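Local coordinates for mannosylglycerate hydrolase MGH1-like glycoside hydrolase domain-containing protein (PDB 4WVA) that hydrolyses mannosylglycerate, a solute that thermophiles make under osmotic stress, to mannose and glycerate, and can also hydrolyse glucosylglycerate, at residues Ala330-Asp338 against Tyr349-Asn359; Met386-Tyr395 against Gly404-Ala415. All blocks are in the same frame, centred on the assembly; numbering follows the deposited sequence. Where two conformers were deposited one is given.

How the contacts relate
Running from the N terminus, the chain leaves helix 313-327 and enters contact 1, where residues 330-338 lie against 349-359 and close a ten-residue loop without helix or strand, the second segment running into the start of helix 356-368. That helix and its successor, helix 372-389, lead into contact 2, which opens only after contact 1 has closed: residues 386-395 meet 404-415, joining the end of helix 372-389 to the start of helix 409-418 around the hairpin 394-395/402-403. The two loops follow in series, neither crossing nor enclosing the other. The centres of the two contacts lie about 13 Å apart, yet they touch: Val354 N comes 2.8 Å from Tyr395 O, a probable hydrogen bond, and Trp355 packs on Tyr394.

Contact 1. Residues Ala330-Asp338 against Tyr349-Asn359; sequences ARYLLPSVD and YWRGPVWINVN
Ser336 turns OG between its own backbone N and carbonyl carbon (chi1 46°), straight into the bend at Gly352-Pro353, while Val354 holds CG1 anti to its backbone N (chi1 174°) and spreads both methyls along the carbonyls of residues 332-334. OG of Ser336 is gripped twice: it donates to Pro353 O at 2.7 Å, in the carbonyl plane and on a lone pair, and accepts from Gly352 N at 2.8 Å through a bent N-H (138°). The backbone N of Ser336 adds weak bonds to Gly352 O and Pro353 O. Alongside, CB of Pro335 lies 3.2 Å from Gly352 O. Val354 CG1 touches Leu333 O at 3.6 Å, its CG2 reaching Tyr332 O and CB. A water links the two segments, donating to Leu334 O at 2.6 Å and accepting from Trp355 N, the N-cap residue of helix 356-368. CB of Ser336 also approaches Trp350 and Trp355, whose indoles lie face to face; Trp355 NE1 donates to Tyr349 O at 2.9 Å, reaching it from above the carbonyl plane. An alanine at Ser336 would take away both bonds of OG, and would probably leave the Gly352 N-H without this acceptor and the Gly352-Pro353 bend less firmly held. Tyr349 and Trp350 are probably substrate-binding residues, and both bond a Tris molecule in the pocket; the hydroxyl of Tyr349 also bonds Asp165, the probable proton donor. The chemistry is thus a buried serine that satisfies backbone polar groups in a turn without regular structure, so that it probably helps fix the path of the chain just beyond these two pocket residues.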
loop_
_atom_site.group_PDB
_atom_site.type_symbol
_atom_site.label_atom_id
_atom_site.label_comp_id
_atom_site.label_asym_id
_atom_site.label_seq_id
_atom_site.Cartn_x
_atom_site.Cartn_y
_atom_site.Cartn_z
ATOM N N ALA A 330 5.074 23.865 -22.748
ATOM C CA ALA A 330 3.718 24.260 -23.130
ATOM C C ALA A 330 3.188 25.302 -22.160
ATOM O O ALA A 330 3.313 25.142 -20.949
ATOM C CB ALA A 330 2.806 23.045 -23.136
ATOM N N ARG A 331 2.546 26.347 -22.676
ATOM C CA ARG A 331 1.920 27.347 -21.815
ATOM C C ARG A 331 0.828 26.750 -20.936
ATOM O O ARG A 331 0.711 27.094 -19.766
ATOM C CB ARG A 331 1.338 28.507 -22.636
ATOM C CG ARG A 331 0.368 29.436 -21.890
ATOM C CD ARG A 331 0.890 30.096 -20.605
ATOM N NE ARG A 331 -0.182 30.791 -19.865
ATOM C CZ ARG A 331 -0.958 30.260 -18.909
ATOM N NH1 ARG A 331 -0.806 28.991 -18.490
ATOM N NH2 ARG A 331 -1.892 31.021 -18.334
ATOM N N TYR A 332 0.027 25.863 -21.514
ATOM C CA TYR A 332 -1.143 25.311 -20.833
ATOM C C TYR A 332 -0.913 23.845 -20.517
ATOM O O TYR A 332 -0.594 23.073 -21.409
ATOM C CB TYR A 332 -2.394 25.446 -21.707
ATOM C CG TYR A 332 -2.787 26.883 -21.940
ATOM C CD1 TYR A 332 -2.521 27.495 -23.152
ATOM C CD2 TYR A 332 -3.374 27.631 -20.937
ATOM C CE1 TYR A 332 -2.858 28.813 -23.372
ATOM C CE2 TYR A 332 -3.709 28.964 -21.143
ATOM C CZ TYR A 332 -3.443 29.547 -22.373
ATOM O OH TYR A 332 -3.779 30.879 -22.611
ATOM N N LEU A 333 -1.047 23.488 -19.242
ATOM C CA LEU A 333 -1.064 22.095 -18.830
ATOM C C LEU A 333 -2.491 21.600 -18.942
ATOM O O LEU A 333 -3.423 22.404 -18.876
ATOM C CB LEU A 333 -0.592 21.941 -17.383
ATOM C CG LEU A 333 0.897 22.203 -17.099
ATOM C CD1 LEU A 333 1.163 21.978 -15.623
ATOM C CD2 LEU A 333 1.790 21.317 -17.953
ATOM N N LEU A 334 -2.713 20.298 -19.134
ATOM C CA LEU A 334 -1.716 19.251 -19.318
ATOM C C LEU A 334 -1.824 18.751 -20.759
ATOM O O LEU A 334 -2.861 18.243 -21.161
ATOM C CB LEU A 334 -2.042 18.098 -18.383
ATOM C CG LEU A 334 -1.071 16.926 -18.329
ATOM C CD1 LEU A 334 0.237 17.317 -17.683
ATOM C CD2 LEU A 334 -1.723 15.778 -17.554
ATOM N N PRO A 335 -0.756 18.895 -21.556
ATOM C CA PRO A 335 -0.860 18.316 -22.908
ATOM C C PRO A 335 -1.062 16.804 -22.853
ATOM O O PRO A 335 -0.641 16.147 -21.892
ATOM C CB PRO A 335 0.475 18.664 -23.572
ATOM C CG PRO A 335 1.328 19.220 -22.521
ATOM C CD PRO A 335 0.532 19.545 -21.305
ATOM N N SER A 336 -1.715 16.267 -23.873
ATOM C CA SER A 336 -2.044 14.844 -23.910
ATOM C C SER A 336 -0.843 13.946 -24.185
ATOM O O SER A 336 -0.904 12.743 -23.925
ATOM C CB SER A 336 -3.220 14.578 -24.850
ATOM O OG SER A 336 -3.093 15.252 -26.115
ATOM N N VAL A 337 0.220 14.529 -24.724
ATOM C CA VAL A 337 1.498 13.836 -24.834
ATOM C C VAL A 337 2.620 14.792 -24.505
ATOM O O VAL A 337 2.488 16.016 -24.636
ATOM C CB VAL A 337 1.750 13.203 -26.224
ATOM C CG1 VAL A 337 0.631 12.257 -26.610
ATOM C CG2 VAL A 337 1.951 14.264 -27.289
ATOM N N ASP A 338 3.727 14.222 -24.028
ATOM C CA ASP A 338 4.921 14.970 -23.702
ATOM C C ASP A 338 5.244 15.916 -24.871
ATOM O O ASP A 338 5.417 15.459 -26.006
ATOM C CB ASP A 338 6.052 13.960 -23.450
ATOM C CG ASP A 338 7.389 14.598 -23.083
ATOM O OD1 ASP A 338 7.581 15.821 -23.218
ATOM O OD2 ASP A 338 8.276 13.826 -22.654
ATOM N N TYR A 349 -6.046 16.075 -31.610
ATOM C CA TYR A 349 -6.878 15.157 -30.834
ATOM C C TYR A 349 -6.130 14.706 -29.572
ATOM O O TYR A 349 -5.937 15.522 -28.677
ATOM C CB TYR A 349 -7.353 14.000 -31.740
ATOM C CG TYR A 349 -8.649 13.300 -31.382
ATOM C CD1 TYR A 349 -9.702 13.959 -30.756
ATOM C CD2 TYR A 349 -8.862 11.986 -31.764
ATOM C CE1 TYR A 349 -10.902 13.311 -30.483
ATOM C CE2 TYR A 349 -10.046 11.341 -31.496
ATOM C CZ TYR A 349 -11.066 11.996 -30.843
ATOM O OH TYR A 349 -12.261 11.339 -30.580
ATOM N N TRP A 350 -5.722 13.436 -29.494
ATOM C CA TRP A 350 -4.988 12.931 -28.313
ATOM C C TRP A 350 -3.469 12.878 -28.451
ATOM O O TRP A 350 -2.796 12.221 -27.666
ATOM C CB TRP A 350 -5.563 11.556 -27.930
ATOM C CG TRP A 350 -6.942 11.633 -27.391
ATOM C CD1 TRP A 350 -8.088 11.449 -28.065
ATOM C CD2 TRP A 350 -7.311 11.924 -26.039
ATOM N NE1 TRP A 350 -9.169 11.600 -27.238
ATOM C CE2 TRP A 350 -8.716 11.891 -25.979
ATOM C CE3 TRP A 350 -6.588 12.192 -24.876
ATOM C CZ2 TRP A 350 -9.417 12.127 -24.804
ATOM C CZ3 TRP A 350 -7.290 12.451 -23.708
ATOM C CH2 TRP A 350 -8.682 12.401 -23.677
ATOM N N ARG A 351 -2.912 13.615 -29.414
ATOM C CA ARG A 351 -1.489 13.601 -29.664
ATOM C C ARG A 351 -0.793 14.888 -29.213
ATOM O O ARG A 351 0.278 15.216 -29.701
ATOM C CB ARG A 351 -1.252 13.333 -31.163
ATOM C CG ARG A 351 -1.966 12.074 -31.626
ATOM C CD ARG A 351 -1.695 11.755 -33.079
ATOM N NE ARG A 351 -0.340 11.290 -33.338
ATOM C CZ ARG A 351 0.069 10.022 -33.289
ATOM N NH1 ARG A 351 -0.749 9.036 -32.921
ATOM N NH2 ARG A 351 1.332 9.739 -33.619
ATOM N N GLY A 352 -1.386 15.607 -28.256
ATOM C CA GLY A 352 -0.800 16.872 -27.787
ATOM C C GLY A 352 -1.769 17.844 -27.124
ATOM O O GLY A 352 -1.428 18.468 -26.111
ATOM N N PRO A 353 -2.970 18.012 -27.698
ATOM C CA PRO A 353 -3.926 18.939 -27.094
ATOM C C PRO A 353 -4.281 18.672 -25.616
ATOM O O PRO A 353 -4.164 17.547 -25.132
ATOM C CB PRO A 353 -5.160 18.768 -27.968
ATOM C CG PRO A 353 -4.598 18.460 -29.302
ATOM C CD PRO A 353 -3.462 17.514 -29.002
ATOM N N VAL A 354 -4.691 19.747 -24.943
ATOM C CA VAL A 354 -5.161 19.749 -23.559
ATOM C C VAL A 354 -6.631 19.365 -23.524
ATOM O O VAL A 354 -7.460 19.864 -24.306
ATOM C CB VAL A 354 -4.989 21.147 -22.905
ATOM C CG1 VAL A 354 -5.611 21.203 -21.509
ATOM C CG2 VAL A 354 -3.513 21.544 -22.806
ATOM N N TRP A 355 -6.969 18.482 -22.599
ATOM C CA TRP A 355 -8.329 18.002 -22.411
ATOM C C TRP A 355 -8.794 18.300 -21.001
ATOM O O TRP A 355 -8.099 18.044 -20.020
ATOM C CB TRP A 355 -8.410 16.498 -22.642
ATOM C CG TRP A 355 -8.207 16.075 -24.074
ATOM C CD1 TRP A 355 -7.041 16.050 -24.777
ATOM C CD2 TRP A 355 -9.217 15.598 -24.954
ATOM N NE1 TRP A 355 -7.267 15.592 -26.060
ATOM C CE2 TRP A 355 -8.595 15.299 -26.190
ATOM C CE3 TRP A 355 -10.591 15.391 -24.820
ATOM C CZ2 TRP A 355 -9.302 14.787 -27.270
ATOM C CZ3 TRP A 355 -11.296 14.901 -25.890
ATOM C CH2 TRP A 355 -10.650 14.595 -27.105
ATOM N N ILE A 356 -10.012 18.791 -20.887
ATOM C CA ILE A 356 -10.493 19.239 -19.594
ATOM C C ILE A 356 -10.734 18.083 -18.624
ATOM O O ILE A 356 -10.467 18.217 -17.416
ATOM C CB ILE A 356 -11.772 20.094 -19.749
ATOM C CG1 ILE A 356 -11.530 21.282 -20.687
ATOM C CG2 ILE A 356 -12.269 20.604 -18.412
ATOM C CD1 ILE A 356 -10.437 22.245 -20.300
ATOM N N ASN A 357 -11.286 16.973 -19.109
ATOM C CA ASN A 357 -11.534 15.838 -18.225
ATOM C C ASN A 357 -10.247 15.255 -17.600
ATOM O O ASN A 357 -10.227 14.867 -16.419
ATOM C CB ASN A 357 -12.345 14.744 -18.929
ATOM C CG ASN A 357 -11.561 14.031 -20.014
ATOM O OD1 ASN A 357 -10.824 14.650 -20.779
ATOM N ND2 ASN A 357 -11.731 12.717 -20.096
ATOM N N VAL A 358 -9.184 15.198 -18.400
ATOM C CA VAL A 358 -7.894 14.702 -17.918
ATOM C C VAL A 358 -7.244 15.734 -16.982
ATOM O O VAL A 358 -6.692 15.361 -15.935
ATOM C CB VAL A 358 -6.967 14.281 -19.079
ATOM C CG1 VAL A 358 -5.606 13.852 -18.552
ATOM C CG2 VAL A 358 -7.625 13.146 -19.859
ATOM N N ASN A 359 -7.317 17.026 -17.310
ATOM C CA ASN A 359 -6.845 18.039 -16.355
ATOM C C ASN A 359 -7.522 17.849 -15.000
ATOM O O ASN A 359 -6.885 17.949 -13.941
ATOM C CB ASN A 359 -7.143 19.476 -16.822
ATOM C CG ASN A 359 -6.020 20.101 -17.635
ATOM O OD1 ASN A 359 -5.691 21.323 -17.477
ATOM N ND2 ASN A 359 -5.437 19.338 -18.482
HETATM O O HOH W 1 -5.241 17.253 -20.559
HETATM O O HOH W 2 -2.379 10.371 -25.733
#

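Contact 2. Residues Met386-Tyr395 against Gly404-Ala415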
loop_
_atom_site.group_PDB
_atom_site.type_symbol
_atom_site.label_atom_id
_atom_site.label_comp_id
_atom_site.label_asym_id
_atom_site.label_seq_id
_atom_site.Cartn_x
_atom_site.Cartn_y
_atom_site.Cartn_z
ATOM N N MET A 386 -11.227 27.695 -21.181
ATOM C CA MET A 386 -12.675 27.744 -21.416
ATOM C C MET A 386 -13.200 29.179 -21.401
ATOM O O MET A 386 -14.095 29.511 -22.182
ATOM C CB MET A 386 -13.396 26.857 -20.407
ATOM C CG MET A 386 -13.032 25.393 -20.614
ATOM S SD MET A 386 -14.023 24.218 -19.694
ATOM C CE MET A 386 -13.295 24.312 -18.065
ATOM N N GLU A 387 -12.629 30.030 -20.550
ATOM C CA GLU A 387 -13.014 31.449 -20.538
ATOM C C GLU A 387 -12.713 32.126 -21.869
ATOM O O GLU A 387 -13.509 32.915 -22.358
ATOM C CB GLU A 387 -12.256 32.200 -19.467
ATOM C CG GLU A 387 -12.796 32.011 -18.083
ATOM C CD GLU A 387 -11.776 32.414 -17.044
ATOM O OE1 GLU A 387 -10.665 32.895 -17.396
ATOM O OE2 GLU A 387 -12.068 32.231 -15.868
ATOM N N ARG A 388 -11.555 31.841 -22.445
ATOM C CA ARG A 388 -11.115 32.537 -23.653
ATOM C C ARG A 388 -11.667 31.928 -24.935
ATOM O O ARG A 388 -11.958 32.655 -25.877
ATOM C CB ARG A 388 -9.593 32.587 -23.750
ATOM C CG ARG A 388 -9.097 33.496 -24.876
ATOM C CD ARG A 388 -7.577 33.575 -24.937
ATOM N NE ARG A 388 -6.976 34.165 -23.735
ATOM C CZ ARG A 388 -6.941 35.472 -23.447
ATOM N NH1 ARG A 388 -7.499 36.374 -24.254
ATOM N NH2 ARG A 388 -6.353 35.884 -22.328
ATOM N N GLU A 389 -11.824 30.605 -24.965
ATOM C CA GLU A 389 -12.154 29.912 -26.202
ATOM C C GLU A 389 -13.498 29.189 -26.165
ATOM O O GLU A 389 -13.874 28.542 -27.143
ATOM C CB GLU A 389 -11.024 28.940 -26.566
ATOM C CG GLU A 389 -9.767 29.645 -27.042
ATOM C CD GLU A 389 -9.878 30.120 -28.476
ATOM O OE1 GLU A 389 -10.209 29.315 -29.370
ATOM O OE2 GLU A 389 -9.619 31.321 -28.727
ATOM N N GLY A 390 -14.218 29.307 -25.062
ATOM C CA GLY A 390 -15.458 28.588 -24.888
ATOM C C GLY A 390 -15.220 27.114 -24.634
ATOM O O GLY A 390 -14.101 26.700 -24.303
ATOM N N PHE A 391 -16.291 26.347 -24.767
ATOM C CA PHE A 391 -16.320 24.936 -24.365
ATOM C C PHE A 391 -16.061 24.073 -25.574
ATOM O O PHE A 391 -16.959 23.790 -26.352
ATOM C CB PHE A 391 -17.648 24.636 -23.698
ATOM C CG PHE A 391 -17.899 25.503 -22.489
ATOM C CD1 PHE A 391 -17.163 25.321 -21.334
ATOM C CD2 PHE A 391 -18.820 26.544 -22.531
ATOM C CE1 PHE A 391 -17.357 26.130 -20.227
ATOM C CE2 PHE A 391 -19.024 27.359 -21.427
ATOM C CZ PHE A 391 -18.300 27.152 -20.274
ATOM N N ARG A 392 -14.804 23.681 -25.709
ATOM C CA ARG A 392 -14.315 22.935 -26.852
ATOM C C ARG A 392 -13.827 21.582 -26.370
ATOM O O ARG A 392 -13.577 21.371 -25.167
ATOM C CB ARG A 392 -13.161 23.669 -27.528
ATOM C CG ARG A 392 -13.555 25.040 -28.087
ATOM C CD ARG A 392 -14.583 24.958 -29.203
ATOM N NE ARG A 392 -14.136 24.153 -30.346
ATOM C CZ ARG A 392 -13.406 24.597 -31.363
ATOM N NH1 ARG A 392 -12.999 25.860 -31.407
ATOM N NH2 ARG A 392 -13.051 23.766 -32.337
ATOM N N GLU A 393 -13.686 20.670 -27.320
ATOM C CA GLU A 393 -13.265 19.308 -27.005
ATOM C C GLU A 393 -11.812 19.273 -26.478
ATOM O O GLU A 393 -11.502 18.523 -25.539
ATOM C CB GLU A 393 -13.464 18.405 -28.220
ATOM C CG GLU A 393 -13.498 16.917 -27.919
ATOM C CD GLU A 393 -13.775 16.064 -29.156
ATOM O OE1 GLU A 393 -14.045 16.650 -30.233
ATOM O OE2 GLU A 393 -13.745 14.806 -29.054
ATOM N N TYR A 394 -10.914 20.060 -27.074
ATOM C CA TYR A 394 -9.523 20.112 -26.636
ATOM C C TYR A 394 -8.928 21.431 -27.089
ATOM O O TYR A 394 -9.586 22.195 -27.813
ATOM C CB TYR A 394 -8.699 18.912 -27.130
ATOM C CG TYR A 394 -9.044 18.448 -28.525
ATOM C CD1 TYR A 394 -10.135 17.619 -28.737
ATOM C CD2 TYR A 394 -8.289 18.832 -29.621
ATOM C CE1 TYR A 394 -10.488 17.215 -29.997
ATOM C CE2 TYR A 394 -8.629 18.410 -30.888
ATOM C CZ TYR A 394 -9.735 17.597 -31.066
ATOM O OH TYR A 394 -10.123 17.148 -32.320
ATOM N N TYR A 395 -7.720 21.694 -26.623
ATOM C CA TYR A 395 -7.088 22.993 -26.804
ATOM C C TYR A 395 -5.631 22.825 -27.147
ATOM O O TYR A 395 -4.956 21.955 -26.615
ATOM C CB TYR A 395 -7.223 23.859 -25.548
ATOM C CG TYR A 395 -8.652 24.061 -25.111
ATOM C CD1 TYR A 395 -9.302 23.102 -24.338
ATOM C CD2 TYR A 395 -9.373 25.191 -25.487
ATOM C CE1 TYR A 395 -10.612 23.268 -23.939
ATOM C CE2 TYR A 395 -10.691 25.353 -25.100
ATOM C CZ TYR A 395 -11.311 24.385 -24.333
ATOM O OH TYR A 395 -12.621 24.527 -23.933
ATOM N N GLY A 404 -11.304 20.712 -32.128
ATOM C CA GLY A 404 -12.305 19.648 -32.067
ATOM C C GLY A 404 -13.745 20.123 -31.965
ATOM O O GLY A 404 -14.104 21.191 -32.477
ATOM N N GLY A 405 -14.577 19.322 -31.307
ATOM C CA GLY A 405 -15.985 19.639 -31.132
ATOM C C GLY A 405 -16.247 21.010 -30.523
ATOM O O GLY A 405 -15.526 21.466 -29.628
ATOM N N GLU A 406 -17.291 21.651 -31.027
ATOM C CA GLU A 406 -17.804 22.900 -30.486
ATOM C C GLU A 406 -18.917 22.577 -29.518
ATOM O O GLU A 406 -19.596 21.570 -29.675
ATOM C CB GLU A 406 -18.329 23.765 -31.629
ATOM C CG GLU A 406 -17.271 23.860 -32.695
ATOM C CD GLU A 406 -17.354 25.087 -33.520
ATOM O OE1 GLU A 406 -18.100 25.036 -34.518
ATOM O OE2 GLU A 406 -16.604 26.047 -33.202
ATOM N N GLY A 407 -19.082 23.426 -28.510
ATOM C CA GLY A 407 -20.076 23.239 -27.460
ATOM C C GLY A 407 -19.958 21.860 -26.836
ATOM O O GLY A 407 -20.923 21.058 -26.855
ATOM N N PHE A 408 -18.753 21.552 -26.348
ATOM C CA PHE A 408 -18.449 20.197 -25.920
ATOM C C PHE A 408 -18.839 19.978 -24.459
ATOM O O PHE A 408 -18.387 20.699 -23.561
ATOM C CB PHE A 408 -16.970 19.889 -26.148
ATOM C CG PHE A 408 -16.636 18.450 -25.945
ATOM C CD1 PHE A 408 -17.061 17.463 -26.848
ATOM C CD2 PHE A 408 -15.964 18.054 -24.818
ATOM C CE1 PHE A 408 -16.749 16.132 -26.647
ATOM C CE2 PHE A 408 -15.655 16.727 -24.616
ATOM C CZ PHE A 408 -16.036 15.758 -25.523
ATOM N N SER A 409 -19.665 18.962 -24.241
ATOM C CA SER A 409 -20.383 18.784 -22.980
ATOM C C SER A 409 -19.488 18.594 -21.757
ATOM O O SER A 409 -19.694 19.271 -20.763
ATOM C CB SER A 409 -21.397 17.651 -23.089
ATOM O OG SER A 409 -22.391 18.005 -24.038
ATOM N N TRP A 410 -18.499 17.702 -21.785
ATOM C CA TRP A 410 -17.783 17.491 -20.521
ATOM C C TRP A 410 -16.920 18.691 -20.117
ATOM O O TRP A 410 -16.593 18.864 -18.933
ATOM C CB TRP A 410 -17.010 16.177 -20.434
ATOM C CG TRP A 410 -15.696 16.016 -21.112
ATOM C CD1 TRP A 410 -14.670 16.922 -21.262
ATOM C CD2 TRP A 410 -15.214 14.781 -21.655
ATOM N NE1 TRP A 410 -13.615 16.325 -21.888
ATOM C CE2 TRP A 410 -13.925 15.004 -22.138
ATOM C CE3 TRP A 410 -15.780 13.513 -21.792
ATOM C CZ2 TRP A 410 -13.185 14.010 -22.765
ATOM C CZ3 TRP A 410 -15.053 12.524 -22.396
ATOM C CH2 TRP A 410 -13.768 12.773 -22.893
ATOM N N SER A 411 -16.590 19.528 -21.084
ATOM C CA SER A 411 -15.863 20.770 -20.787
ATOM C C SER A 411 -16.776 21.699 -19.991
ATOM O O SER A 411 -16.396 22.178 -18.928
ATOM C CB SER A 411 -15.361 21.425 -22.079
ATOM O OG SER A 411 -14.406 20.588 -22.720
ATOM N N ALA A 412 -17.990 21.906 -20.490
ATOM C CA ALA A 412 -19.002 22.670 -19.764
ATOM C C ALA A 412 -19.306 22.054 -18.408
ATOM O O ALA A 412 -19.325 22.745 -17.379
ATOM C CB ALA A 412 -20.258 22.823 -20.601
ATOM N N ALA A 413 -19.516 20.740 -18.384
ATOM C CA ALA A 413 -19.848 20.070 -17.154
ATOM C C ALA A 413 -18.797 20.253 -16.080
ATOM O O ALA A 413 -19.111 20.492 -14.917
ATOM C CB ALA A 413 -20.060 18.577 -17.402
ATOM N N LEU A 414 -17.546 20.092 -16.471
ATOM C CA LEU A 414 -16.470 20.152 -15.495
ATOM C C LEU A 414 -16.134 21.597 -15.125
ATOM O O LEU A 414 -15.746 21.843 -14.000
ATOM C CB LEU A 414 -15.251 19.358 -15.977
ATOM C CG LEU A 414 -15.478 17.840 -15.992
ATOM C CD1 LEU A 414 -14.315 17.103 -16.647
ATOM C CD2 LEU A 414 -15.697 17.294 -14.589
ATOM N N ALA A 415 -16.366 22.556 -16.019
ATOM C CA ALA A 415 -16.324 23.976 -15.615
ATOM C C ALA A 415 -17.268 24.219 -14.440
ATOM O O ALA A 415 -16.897 24.857 -13.461
ATOM C CB ALA A 415 -16.704 24.882 -16.780
HETATM O O HOH W 3 -12.113 18.647 -22.949
#
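Arg392 folds its chain at chi2 and chi3 (-64° at chi2), and this curl lays the guanidinium edge against the glycine turn: NE donates to Gly405 O at 3.1 Å and NH2 to Gly404 O at 2.8 Å, both oxygens near the guanidinium plane. OE2 of Glu406 sits over one face of the group, close enough for charge attraction but with no N-H aimed at it. Glu393, the probable catalytic proton acceptor, does the opposite: CG stands anti to the backbone N (chi1 -161°) and the chain stays extended. Its OE1 takes the Gly405 N-H at 2.9 Å on the anti lone pair, OE2 bonds the Tyr28 hydroxyl, and CG presses over the Phe408 ring centre in a CH-pi contact, the carboxylate and ring planes 18° apart. Gly404 packs on the Tyr394 ring so closely that a CB there would clash. Farther along, Ser411 OG donates to Arg392 O at 2.7 Å, Phe391 receives Ala412 CB over one ring face, and Met386, bent at chi3, brings CE to Ala415 CB at 3.7 Å. These contacts join the end of helix 372-389 to the start of helix 409-418 at the neck of hairpin 394-395/402-403. Around them in the (alpha/alpha)6 barrel, helix 4-15 packs on Phe391 and Ala412, helix 356-368 touches Tyr395 and Ser411, and helix 33-43 meets Phe408.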